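Side-chain contacts in glycosaminoglycan xylosylkinase (Hydra vulgaris, PDB 5XOM), which probably phosphorylates the xylose that begins the glycosaminoglycan linker of proteoglycans: residues R143-Y148 with S267-L272; Y148-V153 with L295-S300; I136-L141 with F271-A276; S310-L315 with L369-A374. One frame throughout, in Å; residues are numbered along the deposited sequence.

Contact 1 (R143-Y148 with S267-L272)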
loop_
_atom_site.group_PDB
_atom_site.type_symbol
_atom_site.label_atom_id
_atom_site.label_comp_id
_atom_site.label_asym_id
_atom_site.label_seq_id
_atom_site.Cartn_x
_atom_site.Cartn_y
_atom_site.Cartn_z
ATOM N N ARG A 143 4.489 -3.450 -13.587
ATOM C CA ARG A 143 3.817 -2.603 -12.603
ATOM C C ARG A 143 3.342 -1.298 -13.232
ATOM O O ARG A 143 2.223 -0.844 -12.961
ATOM C CB ARG A 143 4.753 -2.329 -11.430
ATOM C CG ARG A 143 5.289 -3.591 -10.798
ATOM C CD ARG A 143 6.040 -3.304 -9.520
ATOM N NE ARG A 143 5.135 -2.839 -8.471
ATOM C CZ ARG A 143 5.200 -1.635 -7.916
ATOM N NH1 ARG A 143 6.137 -0.775 -8.298
ATOM N NH2 ARG A 143 4.339 -1.289 -6.971
ATOM N N LEU A 144 4.176 -0.686 -14.083
ATOM C CA LEU A 144 3.818 0.587 -14.704
ATOM C C LEU A 144 2.543 0.466 -15.537
ATOM O O LEU A 144 1.696 1.367 -15.527
ATOM C CB LEU A 144 4.980 1.095 -15.564
ATOM C CG LEU A 144 4.743 2.360 -16.390
ATOM C CD1 LEU A 144 4.393 3.517 -15.467
ATOM C CD2 LEU A 144 5.970 2.688 -17.242
ATOM N N LEU A 145 2.386 -0.637 -16.266
ATOM C CA LEU A 145 1.189 -0.824 -17.073
ATOM C C LEU A 145 0.005 -1.357 -16.278
ATOM O O LEU A 145 -1.076 -1.524 -16.856
ATOM C CB LEU A 145 1.470 -1.769 -18.242
ATOM C CG LEU A 145 2.516 -1.362 -19.276
ATOM C CD1 LEU A 145 2.825 -2.538 -20.196
ATOM C CD2 LEU A 145 2.043 -0.139 -20.062
ATOM N N GLY A 146 0.171 -1.621 -14.982
ATOM C CA GLY A 146 -0.935 -2.070 -14.161
ATOM C C GLY A 146 -1.290 -3.531 -14.296
ATOM O O GLY A 146 -2.380 -3.930 -13.874
ATOM N N PHE A 147 -0.414 -4.348 -14.887
ATOM C CA PHE A 147 -0.684 -5.781 -14.969
ATOM C C PHE A 147 -0.458 -6.463 -13.620
ATOM O O PHE A 147 -1.267 -7.291 -13.195
ATOM C CB PHE A 147 0.184 -6.426 -16.053
ATOM C CG PHE A 147 -0.234 -6.086 -17.456
ATOM C CD1 PHE A 147 -1.562 -6.172 -17.841
ATOM C CD2 PHE A 147 0.701 -5.678 -18.391
ATOM C CE1 PHE A 147 -1.951 -5.862 -19.136
ATOM C CE2 PHE A 147 0.319 -5.370 -19.689
ATOM C CZ PHE A 147 -1.010 -5.460 -20.057
ATOM N N TYR A 148 0.648 -6.134 -12.944
ATOM C CA TYR A 148 0.988 -6.679 -11.627
ATOM C C TYR A 148 1.049 -8.212 -11.629
ATOM O O TYR A 148 0.640 -8.869 -10.672
ATOM C CB TYR A 148 0.021 -6.163 -10.547
ATOM C CG TYR A 148 0.071 -4.648 -10.376
ATOM C CD1 TYR A 148 1.177 -4.032 -9.799
ATOM C CD2 TYR A 148 -0.978 -3.838 -10.802
ATOM C CE1 TYR A 148 1.240 -2.657 -9.653
ATOM C CE2 TYR A 148 -0.923 -2.457 -10.657
ATOM C CZ TYR A 148 0.186 -1.875 -10.084
ATOM O OH TYR A 148 0.245 -0.508 -9.947
ATOM N N SER A 267 0.243 -10.815 -24.669
ATOM C CA SER A 267 0.812 -10.600 -25.996
ATOM C C SER A 267 1.159 -9.134 -26.214
ATOM O O SER A 267 2.152 -8.824 -26.883
ATOM C CB SER A 267 -0.151 -11.087 -27.078
ATOM O OG SER A 267 -1.214 -10.170 -27.269
ATOM N N ILE A 268 0.375 -8.222 -25.636
ATOM C CA ILE A 268 0.709 -6.803 -25.685
ATOM C C ILE A 268 1.974 -6.533 -24.880
ATOM O O ILE A 268 2.881 -5.823 -25.331
ATOM C CB ILE A 268 -0.475 -5.963 -25.173
ATOM C CG1 ILE A 268 -1.626 -5.994 -26.181
ATOM C CG2 ILE A 268 -0.043 -4.529 -24.872
ATOM C CD1 ILE A 268 -2.927 -5.455 -25.627
ATOM N N PHE A 269 2.053 -7.105 -23.675
ATOM C CA PHE A 269 3.235 -6.927 -22.841
ATOM C C PHE A 269 4.469 -7.520 -23.512
ATOM O O PHE A 269 5.531 -6.890 -23.543
ATOM C CB PHE A 269 2.974 -7.563 -21.474
ATOM C CG PHE A 269 4.179 -7.639 -20.569
ATOM C CD1 PHE A 269 4.581 -6.534 -19.831
ATOM C CD2 PHE A 269 4.866 -8.837 -20.402
ATOM C CE1 PHE A 269 5.667 -6.601 -18.975
ATOM C CE2 PHE A 269 5.961 -8.917 -19.536
ATOM C CZ PHE A 269 6.358 -7.791 -18.823
ATOM N N ASP A 270 4.338 -8.719 -24.084
ATOM C CA ASP A 270 5.471 -9.342 -24.763
ATOM C C ASP A 270 5.874 -8.574 -26.013
ATOM O O ASP A 270 7.063 -8.524 -26.356
ATOM C CB ASP A 270 5.144 -10.795 -25.111
ATOM C CG ASP A 270 5.301 -11.728 -23.919
ATOM O OD1 ASP A 270 6.076 -11.390 -22.989
ATOM O OD2 ASP A 270 4.659 -12.797 -23.906
ATOM N N PHE A 271 4.901 -7.986 -26.708
ATOM C CA PHE A 271 5.207 -7.201 -27.899
ATOM C C PHE A 271 6.001 -5.951 -27.547
ATOM O O PHE A 271 6.929 -5.580 -28.277
ATOM C CB PHE A 271 3.924 -6.838 -28.639
ATOM C CG PHE A 271 4.124 -5.831 -29.742
ATOM C CD1 PHE A 271 4.795 -6.167 -30.908
ATOM C CD2 PHE A 271 3.680 -4.532 -29.587
ATOM C CE1 PHE A 271 4.981 -5.218 -31.921
ATOM C CE2 PHE A 271 3.872 -3.588 -30.588
ATOM C CZ PHE A 271 4.518 -3.927 -31.748
ATOM N N LEU A 272 5.653 -5.275 -26.442
ATOM C CA LEU A 272 6.385 -4.063 -26.075
ATOM C C LEU A 272 7.835 -4.361 -25.715
ATOM O O LEU A 272 8.728 -3.567 -26.027
ATOM C CB LEU A 272 5.702 -3.327 -24.920
ATOM C CG LEU A 272 4.247 -2.923 -25.127
ATOM C CD1 LEU A 272 3.566 -2.714 -23.775
ATOM C CD2 LEU A 272 4.174 -1.679 -26.020
#
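Leu145 and Leu272 reach toward each other tip to tip, their CD1 methyls meeting at 3.7 Å, and this is the tightest point of the contact. Beside them the Phe147 ring approaches Phe269 obliquely: its CE2 lies 3.9 Å from CB of Phe269, at the root of that side chain. Phe269 holds its CG anti to the backbone N (chi1 171°), and its ring turns an edge to the Leu145 methyl, CD1 of Leu145 standing 4.4 Å from CD1 of Phe269. This looser approach links the leucine pair to the phenylalanine pair. On the loose side the Ile268 side chain stays 5.0 Å from the nearest atom of 143-148, though it too is buried; partial exposure begins in the turn, at Gly146 and Tyr148. Gly146, with positive phi, closes helix 132-144 in a Schellman motif, and the residues on either side of it, Leu145 and Phe147, both point toward helix 259-273. Phe269 stacks on His294, while Leu272 packs on Leu364 of helix 358-382; the loop between helix 132-144 and strand 153-159 thus rests on helix 259-273.

Contact 2 (Y148-V153 with L295-S300)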
loop_
_atom_site.group_PDB
_atom_site.type_symbol
_atom_site.label_atom_id
_atom_site.label_comp_id
_atom_site.label_asym_id
_atom_site.label_seq_id
_atom_site.Cartn_x
_atom_site.Cartn_y
_atom_site.Cartn_z
ATOM N N TYR A 148 0.648 -6.134 -12.944
ATOM C CA TYR A 148 0.988 -6.679 -11.627
ATOM C C TYR A 148 1.049 -8.212 -11.629
ATOM O O TYR A 148 0.640 -8.869 -10.672
ATOM C CB TYR A 148 0.021 -6.163 -10.547
ATOM C CG TYR A 148 0.071 -4.648 -10.376
ATOM C CD1 TYR A 148 1.177 -4.032 -9.799
ATOM C CD2 TYR A 148 -0.978 -3.838 -10.802
ATOM C CE1 TYR A 148 1.240 -2.657 -9.653
ATOM C CE2 TYR A 148 -0.923 -2.457 -10.657
ATOM C CZ TYR A 148 0.186 -1.875 -10.084
ATOM O OH TYR A 148 0.245 -0.508 -9.947
ATOM N N ARG A 149 1.606 -8.788 -12.698
ATOM C CA ARG A 149 1.694 -10.234 -12.883
ATOM C C ARG A 149 3.116 -10.763 -12.924
ATOM O O ARG A 149 3.313 -11.927 -13.308
ATOM C CB ARG A 149 0.994 -10.639 -14.170
ATOM C CG ARG A 149 -0.389 -10.174 -14.169
ATOM C CD ARG A 149 -1.105 -10.319 -15.470
ATOM N NE ARG A 149 -2.221 -9.402 -15.368
ATOM C CZ ARG A 149 -3.162 -9.235 -16.271
ATOM N NH1 ARG A 149 -3.192 -9.941 -17.407
ATOM N NH2 ARG A 149 -4.114 -8.351 -16.020
ATOM N N ALA A 150 4.104 -9.935 -12.613
ATOM C CA ALA A 150 5.502 -10.325 -12.676
ATOM C C ALA A 150 6.100 -10.389 -11.276
ATOM O O ALA A 150 5.883 -9.467 -10.482
ATOM C CB ALA A 150 6.296 -9.332 -13.532
ATOM N N PRO A 151 6.835 -11.449 -10.945
ATOM C CA PRO A 151 7.502 -11.535 -9.652
ATOM C C PRO A 151 8.608 -10.418 -9.532
ATOM O O PRO A 151 9.184 -10.046 -10.547
ATOM C CB PRO A 151 8.135 -12.923 -9.628
ATOM C CG PRO A 151 7.753 -13.589 -10.884
ATOM C CD PRO A 151 7.088 -12.628 -11.799
ATOM N N PRO A 152 8.825 -9.948 -8.323
ATOM C CA PRO A 152 9.870 -8.907 -8.126
ATOM C C PRO A 152 11.245 -9.326 -8.640
ATOM O O PRO A 152 11.686 -10.464 -8.467
ATOM C CB PRO A 152 9.875 -8.714 -6.603
ATOM C CG PRO A 152 8.485 -9.073 -6.164
ATOM C CD PRO A 152 7.879 -10.008 -7.197
ATOM N N VAL A 153 11.934 -8.367 -9.267
ATOM C CA VAL A 153 13.278 -8.545 -9.816
ATOM C C VAL A 153 14.166 -7.404 -9.341
ATOM O O VAL A 153 13.759 -6.237 -9.368
ATOM C CB VAL A 153 13.259 -8.588 -11.357
ATOM C CG1 VAL A 153 14.660 -8.849 -11.899
ATOM C CG2 VAL A 153 12.254 -9.630 -11.868
ATOM N N LEU A 295 6.193 -14.628 -16.072
ATOM C CA LEU A 295 7.343 -15.299 -15.480
ATOM C C LEU A 295 8.325 -15.667 -16.591
ATOM O O LEU A 295 7.916 -16.105 -17.674
ATOM C CB LEU A 295 6.878 -16.526 -14.687
ATOM C CG LEU A 295 7.920 -17.431 -14.057
ATOM C CD1 LEU A 295 8.701 -16.608 -13.058
ATOM C CD2 LEU A 295 7.198 -18.572 -13.349
ATOM N N ASP A 296 9.614 -15.437 -16.328
ATOM C CA ASP A 296 10.691 -15.581 -17.303
ATOM C C ASP A 296 10.473 -14.659 -18.499
ATOM O O ASP A 296 9.998 -15.090 -19.556
ATOM C CB ASP A 296 10.827 -17.034 -17.775
ATOM C CG ASP A 296 12.046 -17.259 -18.675
ATOM O OD1 ASP A 296 12.373 -18.438 -18.941
ATOM O OD2 ASP A 296 12.692 -16.275 -19.112
ATOM N N ASN A 297 10.839 -13.390 -18.346
ATOM C CA ASN A 297 10.678 -12.393 -19.395
ATOM C C ASN A 297 12.013 -11.976 -19.999
ATOM O O ASN A 297 12.103 -10.906 -20.610
ATOM C CB ASN A 297 9.935 -11.172 -18.850
ATOM C CG ASN A 297 8.674 -11.545 -18.094
ATOM O OD1 ASN A 297 7.847 -12.309 -18.587
ATOM N ND2 ASN A 297 8.521 -11.003 -16.882
ATOM N N ALA A 298 13.054 -12.801 -19.837
ATOM C CA ALA A 298 14.424 -12.376 -20.111
ATOM C C ALA A 298 14.805 -12.413 -21.584
ATOM O O ALA A 298 15.816 -11.802 -21.958
ATOM C CB ALA A 298 15.416 -13.240 -19.334
ATOM N N LYS A 299 14.039 -13.089 -22.436
ATOM C CA LYS A 299 14.395 -13.127 -23.852
ATOM C C LYS A 299 13.696 -11.979 -24.571
ATOM O O LYS A 299 12.869 -12.135 -25.469
ATOM C CB LYS A 299 14.047 -14.480 -24.461
ATOM C CG LYS A 299 14.875 -14.781 -25.702
ATOM C CD LYS A 299 16.139 -15.554 -25.362
ATOM C CE LYS A 299 15.810 -16.981 -24.994
ATOM N NZ LYS A 299 15.199 -17.668 -26.165
ATOM N N SER A 300 14.096 -10.784 -24.154
ATOM C CA SER A 300 13.477 -9.558 -24.618
ATOM C C SER A 300 14.553 -8.483 -24.668
ATOM O O SER A 300 15.701 -8.701 -24.257
ATOM C CB SER A 300 12.287 -9.183 -23.719
ATOM O OG SER A 300 12.687 -9.050 -22.369
#
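Pro151 and Leu295 cross at about a right angle, CG of the proline ring touching CD1 of the leucine at 3.8 Å. The leucine swings its CG opposite its own backbone N (chi1 176°), and the second torsion of 62° then delivers the CD1 branch to the proline. Ala150 makes a slacker approach, its CB lying 4.4 Å from ND2 of Asn297. This is packing against an amide whose polar ends are used by others: OD1 accepts from Arg278, and ND2 donates to the carbonyl of His294, which fixes the rotation of the group. Within 295-300 the chain is also tied to itself. Ser300 places OG between its backbone N and carbonyl carbon and donates to O of Asn297 over 2.6 Å, nearly in line with the C=O bond at 164°. A backbone bond between Arg149 and His294 adds a polar tie just beside the apolar pair. By position and sequence, 148-153 matches the loop between the C helix and strand β4 of protein kinases, and 295-300 the region of their DFG motif, so this packing is consistent with the junction of the two lobes.

Contact 3 (I136-L141 with F271-A276)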
loop_
_atom_site.group_PDB
_atom_site.type_symbol
_atom_site.label_atom_id
_atom_site.label_comp_id
_atom_site.label_asym_id
_atom_site.label_seq_id
_atom_site.Cartn_x
_atom_site.Cartn_y
_atom_site.Cartn_z
ATOM N N ILE A 136 14.703 -7.122 -15.278
ATOM C CA ILE A 136 14.476 -5.943 -14.446
ATOM C C ILE A 136 13.505 -4.988 -15.129
ATOM O O ILE A 136 12.533 -4.524 -14.524
ATOM C CB ILE A 136 15.812 -5.251 -14.127
ATOM C CG1 ILE A 136 16.719 -6.205 -13.348
ATOM C CG2 ILE A 136 15.576 -3.976 -13.326
ATOM C CD1 ILE A 136 18.150 -5.772 -13.313
ATOM N N ALA A 137 13.758 -4.681 -16.404
ATOM C CA ALA A 137 12.897 -3.747 -17.120
ATOM C C ALA A 137 11.484 -4.299 -17.265
ATOM O O ALA A 137 10.506 -3.564 -17.102
ATOM C CB ALA A 137 13.495 -3.423 -18.485
ATOM N N ALA A 138 11.356 -5.597 -17.552
ATOM C CA ALA A 138 10.029 -6.181 -17.729
ATOM C C ALA A 138 9.231 -6.152 -16.428
ATOM O O ALA A 138 8.015 -5.935 -16.443
ATOM C CB ALA A 138 10.156 -7.614 -18.248
ATOM N N PHE A 139 9.894 -6.362 -15.291
ATOM C CA PHE A 139 9.171 -6.330 -14.028
ATOM C C PHE A 139 8.626 -4.934 -13.734
ATOM O O PHE A 139 7.452 -4.784 -13.379
ATOM C CB PHE A 139 10.070 -6.822 -12.893
ATOM C CG PHE A 139 9.667 -6.315 -11.546
ATOM C CD1 PHE A 139 8.481 -6.726 -10.952
ATOM C CD2 PHE A 139 10.482 -5.429 -10.861
ATOM C CE1 PHE A 139 8.112 -6.250 -9.708
ATOM C CE2 PHE A 139 10.123 -4.950 -9.617
ATOM C CZ PHE A 139 8.937 -5.359 -9.039
ATOM N N HIS A 140 9.439 -3.894 -13.921
ATOM C CA HIS A 140 8.932 -2.552 -13.649
ATOM C C HIS A 140 7.896 -2.120 -14.672
ATOM O O HIS A 140 6.966 -1.380 -14.333
ATOM C CB HIS A 140 10.077 -1.549 -13.583
ATOM C CG HIS A 140 10.914 -1.709 -12.362
ATOM N ND1 HIS A 140 10.477 -1.325 -11.113
ATOM C CD2 HIS A 140 12.147 -2.239 -12.185
ATOM C CE1 HIS A 140 11.409 -1.605 -10.219
ATOM N NE2 HIS A 140 12.432 -2.159 -10.844
ATOM N N LEU A 141 8.022 -2.565 -15.921
ATOM C CA LEU A 141 6.997 -2.208 -16.886
ATOM C C LEU A 141 5.687 -2.920 -16.571
ATOM O O LEU A 141 4.609 -2.378 -16.825
ATOM C CB LEU A 141 7.459 -2.527 -18.309
ATOM C CG LEU A 141 6.367 -2.362 -19.356
ATOM C CD1 LEU A 141 6.224 -0.877 -19.656
ATOM C CD2 LEU A 141 6.663 -3.138 -20.635
ATOM N N PHE A 271 4.901 -7.986 -26.708
ATOM C CA PHE A 271 5.207 -7.201 -27.899
ATOM C C PHE A 271 6.001 -5.951 -27.547
ATOM O O PHE A 271 6.929 -5.580 -28.277
ATOM C CB PHE A 271 3.924 -6.838 -28.639
ATOM C CG PHE A 271 4.124 -5.831 -29.742
ATOM C CD1 PHE A 271 4.795 -6.167 -30.908
ATOM C CD2 PHE A 271 3.680 -4.532 -29.587
ATOM C CE1 PHE A 271 4.981 -5.218 -31.921
ATOM C CE2 PHE A 271 3.872 -3.588 -30.588
ATOM C CZ PHE A 271 4.518 -3.927 -31.748
ATOM N N LEU A 272 5.653 -5.275 -26.442
ATOM C CA LEU A 272 6.385 -4.063 -26.075
ATOM C C LEU A 272 7.835 -4.361 -25.715
ATOM O O LEU A 272 8.728 -3.567 -26.027
ATOM C CB LEU A 272 5.702 -3.327 -24.920
ATOM C CG LEU A 272 4.247 -2.923 -25.127
ATOM C CD1 LEU A 272 3.566 -2.714 -23.775
ATOM C CD2 LEU A 272 4.174 -1.679 -26.020
ATOM N N ILE A 273 8.095 -5.489 -25.044
ATOM C CA ILE A 273 9.464 -5.801 -24.641
ATOM C C ILE A 273 10.215 -6.618 -25.685
ATOM O O ILE A 273 11.434 -6.805 -25.547
ATOM C CB ILE A 273 9.494 -6.520 -23.275
ATOM C CG1 ILE A 273 8.862 -7.913 -23.364
ATOM C CG2 ILE A 273 8.801 -5.661 -22.215
ATOM C CD1 ILE A 273 8.908 -8.684 -22.048
ATOM N N GLY A 274 9.541 -7.079 -26.735
ATOM C CA GLY A 274 10.201 -7.853 -27.768
ATOM C C GLY A 274 10.419 -9.310 -27.417
ATOM O O GLY A 274 11.367 -9.921 -27.916
ATOM N N ASN A 275 9.560 -9.887 -26.572
ATOM C CA ASN A 275 9.664 -11.287 -26.167
ATOM C C ASN A 275 8.835 -12.127 -27.129
ATOM O O ASN A 275 7.608 -12.204 -27.014
ATOM C CB ASN A 275 9.196 -11.473 -24.725
ATOM C CG ASN A 275 9.145 -12.943 -24.306
ATOM O OD1 ASN A 275 8.374 -13.326 -23.425
ATOM N ND2 ASN A 275 9.984 -13.763 -24.911
ATOM N N ALA A 276 9.509 -12.779 -28.075
ATOM C CA ALA A 276 8.858 -13.647 -29.041
ATOM C C ALA A 276 8.944 -15.112 -28.648
ATOM O O ALA A 276 8.721 -15.982 -29.492
ATOM C CB ALA A 276 9.460 -13.440 -30.426
#
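In the kinase-like fold of this protein helix 132-144 probably corresponds to the C helix of protein kinases, and here its Ala138 and Leu141 pack on Leu272 and Ile273, at the C-terminal end of helix 259-273. Ile273 carries the contact by dividing its branches between two partners. Its CG2 meets CD2 of Leu141 at 3.7 Å, the closest approach, while CD1, at the far end of the longer branch, lies 4.1 Å from CB of Ala138. The division follows from the first torsion of 67°, which sets CG1 between the backbone N and the carbonyl carbon and turns CG2 opposite that carbon. Leu141 crosses the isoleucine at a slant, and its same CD2 methyl also brushes CB of Leu272 at 4.4 Å. The small Ala138 lets the backbones come near, its CA standing 6.9 Å from CA of Ile273. Directly after the isoleucine, Gly274 takes positive phi as the C-prime residue of a Schellman motif. Asn275 N reaches back to O of Asp270 (2.9 Å), and a weak bond runs from Gly274 N to O of Phe271. The helix therefore stops just past its contact residue and releases the chain into the loop that follows. Phe269 lies against both Ala138 and Leu141, and Leu343 of helix 339-347 also touches Leu141. All the meetings are between buried aliphatic carbons, with no hydrogen bond across, so the fit rests on shape and burial of methyl groups, and no polar bond between these two segments sets how they are turned against each other.

Contact 4 (S310-L315 with L369-A374)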
loop_
_atom_site.group_PDB
_atom_site.type_symbol
_atom_site.label_atom_id
_atom_site.label_comp_id
_atom_site.label_asym_id
_atom_site.label_seq_id
_atom_site.Cartn_x
_atom_site.Cartn_y
_atom_site.Cartn_z
ATOM N N SER A 310 4.194 -10.136 -35.152
ATOM C CA SER A 310 3.619 -11.464 -34.958
ATOM C C SER A 310 3.370 -11.778 -33.486
ATOM O O SER A 310 2.525 -12.625 -33.180
ATOM C CB SER A 310 4.527 -12.534 -35.566
ATOM O OG SER A 310 5.801 -12.543 -34.936
ATOM N N ILE A 311 4.096 -11.128 -32.570
ATOM C CA ILE A 311 3.848 -11.345 -31.144
ATOM C C ILE A 311 2.430 -10.931 -30.773
ATOM O O ILE A 311 1.800 -11.543 -29.898
ATOM C CB ILE A 311 4.897 -10.588 -30.306
ATOM C CG1 ILE A 311 6.313 -11.030 -30.700
ATOM C CG2 ILE A 311 4.642 -10.799 -28.820
ATOM C CD1 ILE A 311 7.441 -10.242 -29.988
ATOM N N LEU A 312 1.889 -9.915 -31.451
ATOM C CA LEU A 312 0.552 -9.406 -31.172
ATOM C C LEU A 312 -0.553 -10.254 -31.789
ATOM O O LEU A 312 -1.714 -9.846 -31.730
ATOM C CB LEU A 312 0.413 -7.969 -31.689
ATOM C CG LEU A 312 0.955 -6.811 -30.861
ATOM C CD1 LEU A 312 0.779 -5.532 -31.658
ATOM C CD2 LEU A 312 0.272 -6.719 -29.494
ATOM N N SER A 313 -0.222 -11.408 -32.372
ATOM C CA SER A 313 -1.220 -12.231 -33.055
ATOM C C SER A 313 -2.471 -12.527 -32.233
ATOM O O SER A 313 -3.570 -12.476 -32.810
ATOM C CB SER A 313 -0.581 -13.544 -33.521
ATOM O OG SER A 313 0.146 -13.356 -34.718
ATOM N N PRO A 314 -2.400 -12.842 -30.930
ATOM C CA PRO A 314 -3.653 -13.029 -30.179
ATOM C C PRO A 314 -4.565 -11.819 -30.241
ATOM O O PRO A 314 -5.776 -11.980 -30.416
ATOM C CB PRO A 314 -3.165 -13.302 -28.750
ATOM C CG PRO A 314 -1.820 -13.898 -28.933
ATOM C CD PRO A 314 -1.225 -13.172 -30.101
ATOM N N LEU A 315 -4.020 -10.602 -30.135
ATOM C CA LEU A 315 -4.879 -9.427 -30.227
ATOM C C LEU A 315 -5.365 -9.203 -31.652
ATOM O O LEU A 315 -6.549 -8.927 -31.869
ATOM C CB LEU A 315 -4.146 -8.184 -29.713
ATOM C CG LEU A 315 -4.913 -6.876 -29.910
ATOM C CD1 LEU A 315 -6.056 -6.775 -28.915
ATOM C CD2 LEU A 315 -3.967 -5.693 -29.769
ATOM N N LEU A 369 2.415 2.873 -29.717
ATOM C CA LEU A 369 1.587 3.391 -30.802
ATOM C C LEU A 369 1.165 2.282 -31.757
ATOM O O LEU A 369 0.047 2.302 -32.286
ATOM C CB LEU A 369 2.313 4.496 -31.565
ATOM C CG LEU A 369 2.574 5.785 -30.791
ATOM C CD1 LEU A 369 3.253 6.803 -31.691
ATOM C CD2 LEU A 369 1.275 6.339 -30.216
ATOM N N LEU A 370 2.060 1.329 -32.030
ATOM C CA LEU A 370 1.688 0.212 -32.888
ATOM C C LEU A 370 0.595 -0.641 -32.249
ATOM O O LEU A 370 -0.237 -1.214 -32.962
ATOM C CB LEU A 370 2.918 -0.637 -33.213
ATOM C CG LEU A 370 4.070 0.056 -33.954
ATOM C CD1 LEU A 370 5.288 -0.857 -34.032
ATOM C CD2 LEU A 370 3.622 0.508 -35.355
ATOM N N VAL A 371 0.579 -0.741 -30.915
ATOM C CA VAL A 371 -0.507 -1.437 -30.228
ATOM C C VAL A 371 -1.819 -0.690 -30.420
ATOM O O VAL A 371 -2.851 -1.285 -30.750
ATOM C CB VAL A 371 -0.174 -1.598 -28.734
ATOM C CG1 VAL A 371 -1.406 -2.032 -27.952
ATOM C CG2 VAL A 371 0.934 -2.601 -28.548
ATOM N N GLN A 372 -1.789 0.630 -30.228
ATOM C CA GLN A 372 -2.979 1.448 -30.431
ATOM C C GLN A 372 -3.525 1.282 -31.845
ATOM O O GLN A 372 -4.741 1.168 -32.040
ATOM C CB GLN A 372 -2.654 2.907 -30.123
ATOM C CG GLN A 372 -3.813 3.875 -30.297
ATOM C CD GLN A 372 -3.448 5.287 -29.862
ATOM O OE1 GLN A 372 -4.162 5.920 -29.079
ATOM N NE2 GLN A 372 -2.339 5.794 -30.385
ATOM N N ASP A 373 -2.638 1.254 -32.845
ATOM C CA ASP A 373 -3.073 1.054 -34.224
ATOM C C ASP A 373 -3.778 -0.287 -34.390
ATOM O O ASP A 373 -4.822 -0.376 -35.051
ATOM C CB ASP A 373 -1.878 1.154 -35.175
ATOM C CG ASP A 373 -1.280 2.550 -35.223
ATOM O OD1 ASP A 373 -1.927 3.499 -34.726
ATOM O OD2 ASP A 373 -0.159 2.694 -35.759
ATOM N N ALA A 374 -3.205 -1.351 -33.821
ATOM C CA ALA A 374 -3.814 -2.673 -33.943
ATOM C C ALA A 374 -5.190 -2.709 -33.291
ATOM O O ALA A 374 -6.127 -3.314 -33.830
ATOM C CB ALA A 374 -2.903 -3.736 -33.328
#
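Leu312 overlaps Val371 and Ala374 with a single methyl: its CD1 stands 4.3 Å from CG2 of the valine and 4.4 Å from CB of the alanine, bridging two residues one turn apart on helix 358-382. Leu315 makes the second approach. Its CG is set opposite the backbone N (chi1 174°), and CD2 comes to 4.2 Å from the same CB of Ala374, which is therefore met by both leucines. Leu312 pairs with Val371 and Leu315 with Ala374, their CA atoms 8.1 and 7.8 Å apart, so the two pieces of chain keep a nearly even spacing and advance in the same sense. The contacts are apolar and not close, all at 4.2 Å or more. Polar order is confined to the turn behind them, where O of Ser310 accepts two bonds from Ser313, one from OG at 2.9 Å and one from N at 3.1 Å. Both donors arrive on the same face of the carbonyl, and the hydroxyl is tilted 22° from its plane. These two bonds lie where the 3-10 segment that ends at Leu312 passes into helix 313-318, Leu312 itself taking the N-cap position. Phe271 of helix 259-273 touches both Leu312 and Val371, and Ile264 of that helix touches Leu315. Three helical elements thus share one apolar core, consistent with the mainly helical C-terminal lobe of kinase-like folds.

Overall arrangement
Contact 3 joins helices 132-144 and 259-273, and contact 1 joins the latter to the turn that ends the former; their centres are about 7 Å apart, and CE1 of Phe269 lies 4.0 Å from CD2 of Leu141. Contact 2 shares Tyr148 with contact 1 and lies about 8 Å from contact 3, centre to centre; Pro151 O is 3.4 Å from CD1 of Phe139. Contact 4 lies farther out, about 20 Å from contact 2 between centres, yet Phe271 reaches it, CG 3.5 Å from CG of Leu312. Contact 2 includes Asp296, at the position of the DFG aspartate of kinases, so it probably borders the active cleft; Asp296 makes a long, weak ion pair with Lys111, and Glu135 accepts a bond from Asn297 N.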